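Transmembrane oligosaccharyl transferase (PDB 3WAJ) is an archaeal membrane protein of the STT3/AglB oligosaccharyl transferase family, with a helical transmembrane part, globular domains and a bound zinc ion. Local coordinates at residues 642-645 and 646-650; 727-730 and 731-735; 737-740 and 741-744. All blocks are in the same frame, centred on the assembly; numbering follows the deposited sequence.

Interaction 1 (642-645 and 646-650); sequences YYSP and TGTFG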
loop_
_atom_site.group_PDB
_atom_site.type_symbol
_atom_site.label_atom_id
_atom_site.label_comp_id
_atom_site.label_asym_id
_atom_site.label_seq_id
_atom_site.Cartn_x
_atom_site.Cartn_y
_atom_site.Cartn_z
ATOM N N TYR A 642 31.720 1.854 -16.062
ATOM C CA TYR A 642 32.284 3.194 -15.881
ATOM C C TYR A 642 33.218 3.602 -17.035
ATOM O O TYR A 642 33.744 2.742 -17.756
ATOM C CB TYR A 642 33.088 3.233 -14.580
ATOM C CG TYR A 642 34.352 2.409 -14.675
ATOM C CD1 TYR A 642 34.336 1.051 -14.393
ATOM C CD2 TYR A 642 35.557 2.981 -15.083
ATOM C CE1 TYR A 642 35.478 0.285 -14.498
ATOM C CE2 TYR A 642 36.712 2.227 -15.180
ATOM C CZ TYR A 642 36.665 0.879 -14.884
ATOM O OH TYR A 642 37.809 0.118 -14.978
ATOM N N TYR A 643 33.450 4.908 -17.168
ATOM C CA TYR A 643 34.542 5.434 -17.991
ATOM C C TYR A 643 35.668 5.980 -17.114
ATOM O O TYR A 643 35.434 6.777 -16.196
ATOM C CB TYR A 643 34.046 6.533 -18.917
ATOM C CG TYR A 643 33.001 6.036 -19.861
ATOM C CD1 TYR A 643 33.335 5.597 -21.141
ATOM C CD2 TYR A 643 31.676 5.966 -19.463
ATOM C CE1 TYR A 643 32.353 5.126 -22.014
ATOM C CE2 TYR A 643 30.703 5.490 -20.311
ATOM C CZ TYR A 643 31.040 5.079 -21.581
ATOM O OH TYR A 643 30.039 4.608 -22.385
ATOM N N SER A 644 36.891 5.542 -17.403
ATOM C CA SER A 644 38.060 5.956 -16.638
ATOM C C SER A 644 38.353 7.422 -16.926
ATOM O O SER A 644 37.786 8.001 -17.860
ATOM C CB SER A 644 39.274 5.105 -17.006
ATOM O OG SER A 644 39.739 5.415 -18.302
ATOM N N PRO A 645 39.231 8.044 -16.119
ATOM C CA PRO A 645 39.606 9.428 -16.443
ATOM C C PRO A 645 40.372 9.572 -17.768
ATOM O O PRO A 645 40.426 10.684 -18.286
ATOM C CB PRO A 645 40.471 9.856 -15.242
ATOM C CG PRO A 645 40.779 8.594 -14.487
ATOM C CD PRO A 645 39.648 7.662 -14.754
ATOM N N THR A 646 40.937 8.479 -18.291
ATOM C CA THR A 646 41.531 8.463 -19.632
ATOM C C THR A 646 40.483 8.146 -20.702
ATOM O O THR A 646 40.798 8.040 -21.893
ATOM C CB THR A 646 42.702 7.462 -19.733
ATOM O OG1 THR A 646 42.265 6.170 -19.292
ATOM C CG2 THR A 646 43.871 7.923 -18.875
ATOM N N GLY A 647 39.236 7.981 -20.273
ATOM C CA GLY A 647 38.136 7.797 -21.211
ATOM C C GLY A 647 37.973 6.376 -21.717
ATOM O O GLY A 647 37.374 6.167 -22.758
ATOM N N THR A 648 38.500 5.397 -20.983
ATOM C CA THR A 648 38.312 4.004 -21.356
ATOM C C THR A 648 37.079 3.427 -20.673
ATOM O O THR A 648 36.859 3.646 -19.484
ATOM C CB THR A 648 39.561 3.143 -21.063
ATOM O OG1 THR A 648 39.848 3.177 -19.657
ATOM C CG2 THR A 648 40.779 3.650 -21.870
ATOM N N PHE A 649 36.270 2.706 -21.443
ATOM C CA PHE A 649 35.096 2.027 -20.918
ATOM C C PHE A 649 35.516 0.760 -20.193
ATOM O O PHE A 649 36.372 0.006 -20.681
ATOM C CB PHE A 649 34.137 1.655 -22.053
ATOM C CG PHE A 649 32.772 1.198 -21.575
ATOM C CD1 PHE A 649 32.273 -0.046 -21.937
ATOM C CD2 PHE A 649 31.989 2.016 -20.759
ATOM C CE1 PHE A 649 31.012 -0.464 -21.515
ATOM C CE2 PHE A 649 30.730 1.603 -20.329
ATOM C CZ PHE A 649 30.242 0.362 -20.701
ATOM N N GLY A 650 34.907 0.512 -19.034
ATOM C CA GLY A 650 35.208 -0.692 -18.295
ATOM C C GLY A 650 34.070 -1.167 -17.424
ATOM O O GLY A 650 33.082 -0.447 -17.201
#

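Interaction 2 (727-730 and 731-735); sequences EAVM and RARYG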
loop_
_atom_site.group_PDB
_atom_site.type_symbol
_atom_site.label_atom_id
_atom_site.label_comp_id
_atom_site.label_asym_id
_atom_site.label_seq_id
_atom_site.Cartn_x
_atom_site.Cartn_y
_atom_site.Cartn_z
ATOM N N GLU A 727 22.152 7.906 -22.361
ATOM C CA GLU A 727 21.210 8.287 -21.302
ATOM C C GLU A 727 21.831 8.051 -19.930
ATOM O O GLU A 727 21.703 8.878 -19.021
ATOM C CB GLU A 727 19.909 7.482 -21.410
ATOM C CG GLU A 727 18.834 7.895 -20.400
ATOM C CD GLU A 727 17.808 6.790 -20.106
ATOM O OE1 GLU A 727 17.823 6.266 -18.968
ATOM O OE2 GLU A 727 16.987 6.452 -21.004
ATOM N N ALA A 728 22.528 6.929 -19.790
ATOM C CA ALA A 728 23.056 6.542 -18.480
ATOM C C ALA A 728 24.123 7.542 -18.017
ATOM O O ALA A 728 24.062 8.069 -16.907
ATOM C CB ALA A 728 23.612 5.119 -18.519
ATOM N N VAL A 729 25.086 7.808 -18.893
ATOM C CA VAL A 729 26.190 8.696 -18.574
ATOM C C VAL A 729 25.656 10.086 -18.328
ATOM O O VAL A 729 26.049 10.753 -17.371
ATOM C CB VAL A 729 27.201 8.730 -19.718
ATOM C CG1 VAL A 729 28.272 9.774 -19.453
ATOM C CG2 VAL A 729 27.820 7.349 -19.894
ATOM N N MET A 730 24.752 10.517 -19.201
ATOM C CA MET A 730 24.095 11.798 -19.036
ATOM C C MET A 730 23.495 11.938 -17.636
ATOM O O MET A 730 23.764 12.923 -16.960
ATOM C CB MET A 730 23.009 12.001 -20.091
ATOM C CG MET A 730 22.192 13.274 -19.877
ATOM S SD MET A 730 20.405 13.033 -20.017
ATOM C CE MET A 730 19.831 14.357 -18.958
ATOM N N ARG A 731 22.704 10.953 -17.198
ATOM C CA ARG A 731 22.045 11.036 -15.895
ATOM C C ARG A 731 23.034 10.850 -14.753
ATOM O O ARG A 731 22.837 11.360 -13.658
ATOM C CB ARG A 731 20.881 10.027 -15.800
ATOM C CG ARG A 731 19.690 10.386 -16.700
ATOM C CD ARG A 731 18.726 9.239 -16.894
ATOM N NE ARG A 731 17.736 9.191 -15.830
ATOM C CZ ARG A 731 16.473 9.581 -15.956
ATOM N NH1 ARG A 731 16.024 10.019 -17.119
ATOM N NH2 ARG A 731 15.655 9.506 -14.918
ATOM N N ALA A 732 24.117 10.140 -15.031
ATOM C CA ALA A 732 25.119 9.804 -14.019
ATOM C C ALA A 732 25.808 10.999 -13.363
ATOM O O ALA A 732 26.368 10.871 -12.277
ATOM C CB ALA A 732 26.156 8.869 -14.600
ATOM N N ARG A 733 25.790 12.152 -14.021
ATOM C CA ARG A 733 26.436 13.335 -13.457
ATOM C C ARG A 733 25.494 14.166 -12.592
ATOM O O ARG A 733 25.943 14.990 -11.800
ATOM C CB ARG A 733 27.041 14.183 -14.560
ATOM C CG ARG A 733 26.081 14.533 -15.675
ATOM C CD ARG A 733 26.856 15.209 -16.788
ATOM N NE ARG A 733 28.201 14.645 -16.864
ATOM C CZ ARG A 733 28.584 13.747 -17.760
ATOM N NH1 ARG A 733 27.727 13.332 -18.680
ATOM N NH2 ARG A 733 29.824 13.282 -17.748
ATOM N N TYR A 734 24.191 13.948 -12.755
ATOM C CA TYR A 734 23.194 14.428 -11.808
ATOM C C TYR A 734 23.117 13.404 -10.691
ATOM O O TYR A 734 22.263 13.485 -9.813
ATOM C CB TYR A 734 21.823 14.525 -12.471
ATOM C CG TYR A 734 21.613 15.737 -13.348
ATOM C CD1 TYR A 734 20.487 16.543 -13.187
ATOM C CD2 TYR A 734 22.527 16.077 -14.339
ATOM C CE1 TYR A 734 20.278 17.659 -13.992
ATOM C CE2 TYR A 734 22.330 17.190 -15.145
ATOM C CZ TYR A 734 21.204 17.978 -14.969
ATOM O OH TYR A 734 21.006 19.082 -15.768
ATOM N N GLY A 735 23.999 12.414 -10.751
ATOM C CA GLY A 735 23.990 11.326 -9.795
ATOM C C GLY A 735 22.747 10.445 -9.816
ATOM O O GLY A 735 22.584 9.624 -8.914
#

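Interaction 3 (737-740 and 741-744); sequences SPTM and GTQE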
loop_
_atom_site.group_PDB
_atom_site.type_symbol
_atom_site.label_atom_id
_atom_site.label_comp_id
_atom_site.label_asym_id
_atom_site.label_seq_id
_atom_site.Cartn_x
_atom_site.Cartn_y
_atom_site.Cartn_z
ATOM N N SER A 737 20.065 7.537 -11.664
ATOM C CA SER A 737 20.246 6.281 -12.361
ATOM C C SER A 737 19.390 6.283 -13.634
ATOM O O SER A 737 18.543 7.172 -13.807
ATOM C CB SER A 737 19.908 5.122 -11.422
ATOM O OG SER A 737 18.516 4.957 -11.317
ATOM N N PRO A 738 19.634 5.327 -14.550
ATOM C CA PRO A 738 18.880 5.383 -15.816
ATOM C C PRO A 738 17.410 5.012 -15.633
ATOM O O PRO A 738 17.068 4.371 -14.621
ATOM C CB PRO A 738 19.558 4.310 -16.684
ATOM C CG PRO A 738 20.912 4.027 -16.002
ATOM C CD PRO A 738 20.647 4.247 -14.541
ATOM N N THR A 739 16.564 5.410 -16.593
ATOM C CA THR A 739 15.173 4.954 -16.641
ATOM C C THR A 739 15.156 3.435 -16.728
ATOM O O THR A 739 16.094 2.827 -17.260
ATOM C CB THR A 739 14.409 5.531 -17.848
ATOM O OG1 THR A 739 15.041 5.093 -19.053
ATOM C CG2 THR A 739 14.365 7.068 -17.804
ATOM N N MET A 740 14.085 2.826 -16.239
ATOM C CA MET A 740 14.048 1.369 -16.107
ATOM C C MET A 740 14.218 0.608 -17.424
ATOM O O MET A 740 14.878 -0.432 -17.462
ATOM C CB MET A 740 12.788 0.935 -15.359
ATOM C CG MET A 740 12.901 1.195 -13.865
ATOM S SD MET A 740 11.396 0.855 -12.934
ATOM C CE MET A 740 10.275 1.993 -13.784
ATOM N N GLY A 741 13.632 1.128 -18.497
ATOM C CA GLY A 741 13.844 0.569 -19.825
ATOM C C GLY A 741 15.313 0.535 -20.219
ATOM O O GLY A 741 15.818 -0.454 -20.781
ATOM N N THR A 742 16.016 1.614 -19.912
ATOM C CA THR A 742 17.452 1.654 -20.148
ATOM C C THR A 742 18.173 0.662 -19.225
ATOM O O THR A 742 19.133 -0.019 -19.633
ATOM C CB THR A 742 17.989 3.068 -19.973
ATOM O OG1 THR A 742 17.403 3.906 -20.975
ATOM C CG2 THR A 742 19.501 3.094 -20.098
ATOM N N GLN A 743 17.707 0.549 -17.992
ATOM C CA GLN A 743 18.328 -0.407 -17.074
ATOM C C GLN A 743 18.255 -1.812 -17.624
ATOM O O GLN A 743 19.218 -2.570 -17.527
ATOM C CB GLN A 743 17.677 -0.341 -15.701
ATOM C CG GLN A 743 17.815 0.997 -15.032
ATOM C CD GLN A 743 17.336 0.944 -13.611
ATOM O OE1 GLN A 743 17.206 -0.138 -13.048
ATOM N NE2 GLN A 743 17.058 2.104 -13.019
ATOM N N GLU A 744 17.107 -2.160 -18.195
ATOM C CA GLU A 744 16.927 -3.493 -18.772
ATOM C C GLU A 744 17.885 -3.694 -19.966
ATOM O O GLU A 744 18.520 -4.750 -20.102
ATOM C CB GLU A 744 15.471 -3.685 -19.210
ATOM C CG GLU A 744 15.270 -4.818 -20.211
ATOM C CD GLU A 744 13.808 -4.974 -20.634
ATOM O OE1 GLU A 744 13.543 -5.185 -21.842
ATOM O OE2 GLU A 744 12.922 -4.894 -19.750
#

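Interaction 1 (642-645 and 646-650)
Ser644 OG is gripped by two threonine hydroxyls. Ser644 OG makes a hydrogen bond of 2.6 Å with Thr648 OG1. A second hydrogen bond, from Ser644 OG to Thr646 OG1, is 2.8 Å long. All three hydroxyls sit between their own backbone N and carbonyl carbon, with chi1 71° at Ser644. This brings both threonine hydroxyls to Ser644 OG at the end of a beta hairpin. A type I turn runs from Ser644 to Gly647. It is closed by Gly647 N, which meets Ser644 O at 2.8 Å from above the carbonyl plane. Gly647 has positive phi, which favours glycine. Next to the turn, Ser644 N bonds to Thr648 O at 2.8 Å. Tyr642 and Gly650 form the hydrogen-bonded antiparallel pair, using both their N-H and C=O groups.

The side chains of the next pair, Tyr643 and Phe649, share one face of the hairpin. Phe649 CD2 comes over a face of the Tyr643 ring, 3.3 Å from Tyr643 CZ. The two planes are inclined at 44°, so the rings meet obliquely. On the other face of the hairpin, Gly650 CA lies over the Tyr642 ring, 4.2 Å from its centroid, as a CH-pi contact. Phe641 also meets the Phe649 ring. The two short hydroxyl bonds probably stiffen the turn, while aromatic contacts pack on the strands.

Interaction 2 (727-730 and 731-735)
With Glu727 CG trans to its own N (chi1 -176°) and Arg731 CG opposite its carbonyl carbon (chi1 -69°), the two chains, one helical turn apart, point the same way. The aliphatic part of the arginine runs along the glutamate. Arg731 CD is 3.7 Å from Glu727 OE1.

The charged ends do not form a salt bridge. Glu727 OE1 is 4.3 Å from Arg731 NE and well out of the guanidinium plane, so no N-H points at it. The opposite charges probably attract weakly, without a directed hydrogen bond. Each group has its own partners beyond the helix. Glu727 OE2 bonds to Thr742 OG1 and Tyr708 OH, and OE1 to Thr739 N. Arg731 NE bonds to Ser737 O.

On another side of the helix, Arg733 bends at chi3 and crosses Val729. Arg733 NH1 comes within 3.7 Å of Val729 CG1, a van der Waals contact of the guanidinium with the valine methyl. Arg733 CG also presses close to Met730 O. Val729 itself packs on Ile663 of the strand 663-664.

The backbone bonds are those of a helix near its end. Arg731 N bonds to Glu727 O at 2.9 Å. Ala732 N bonds to Ala728 O at 2.8 Å and makes a weak second hydrogen bond to Val729 O. Two more weak bonds follow, from Tyr734 N to Arg731 O and from Gly735 N to Ala732 O. Gly735 has positive phi and is the C-prime residue, with Val736 N returning to Arg731 O. This pairing is the Schellman motif, a common way to end an alpha helix.

Interaction 3 (737-740 and 741-744)
This contact is the N-terminal end of helix 740-755, with Thr739 at the N-cap position. The Thr739 carbonyl starts the helical bonding: Gln743 N reaches Thr739 O at 2.9 Å, in the carbonyl plane. Glu744 N follows, bonding to Met740 O at 2.9 Å.

The main side-chain bond comes from Gln743. Its CG is anti to the carbonyl carbon (chi1 -62°), and the chain beyond is extended. This carries the amide back past the first turn to the loop. Gln743 NE2 donates to Pro738 O at 2.8 Å, and the N-H...O angle of 167° is nearly straight. The oxygen lies close to the plane of the glutamine amide, while NE2 is tilted 25° from the carbonyl plane of Pro738. The bond probably fixes the rotation of the amide.

Thr742 turns its methyl group to the loop. Thr742 CG2 is 3.6 Å from Pro738 CB, a methyl contact with the proline ring. Its hydroxyl bonds to Glu727 and to Trp705 NE1. Met740 packs on helix 612-615. Glu744 OE1 is held by Lys748 and Ser768, while OE2 lies near Glu615. Glu704 OE2 receives the N-H of Gly741 and a weak bond from Thr739 OG1, so a carboxylate meets the first turn.

The glutamine amide therefore ties down a loop carbonyl that precedes the helix, in a mostly buried setting. At this end the helix dipole would probably favour the negative charge of Glu704.

In the fold
The three contacts follow one another along the chain, on the same side of the molecule. Interaction 1 is the tip of the hairpin formed by strands 640-643 and 649-652. Interaction 2 is the end of helix 717-732, and interaction 3 is the start of helix 740-755, which follows it. Centres of interactions 1 and 2 are about 14 Å apart, and Tyr643 meets Val729 between them. Interactions 2 and 3 have centres about 11 Å apart, and Glu727 bonds to Thr742 and to Thr739 N. Interactions 1 and 3 do not touch. The C-terminal end of helix 717-732 thus links a surface hairpin to a buried helix start.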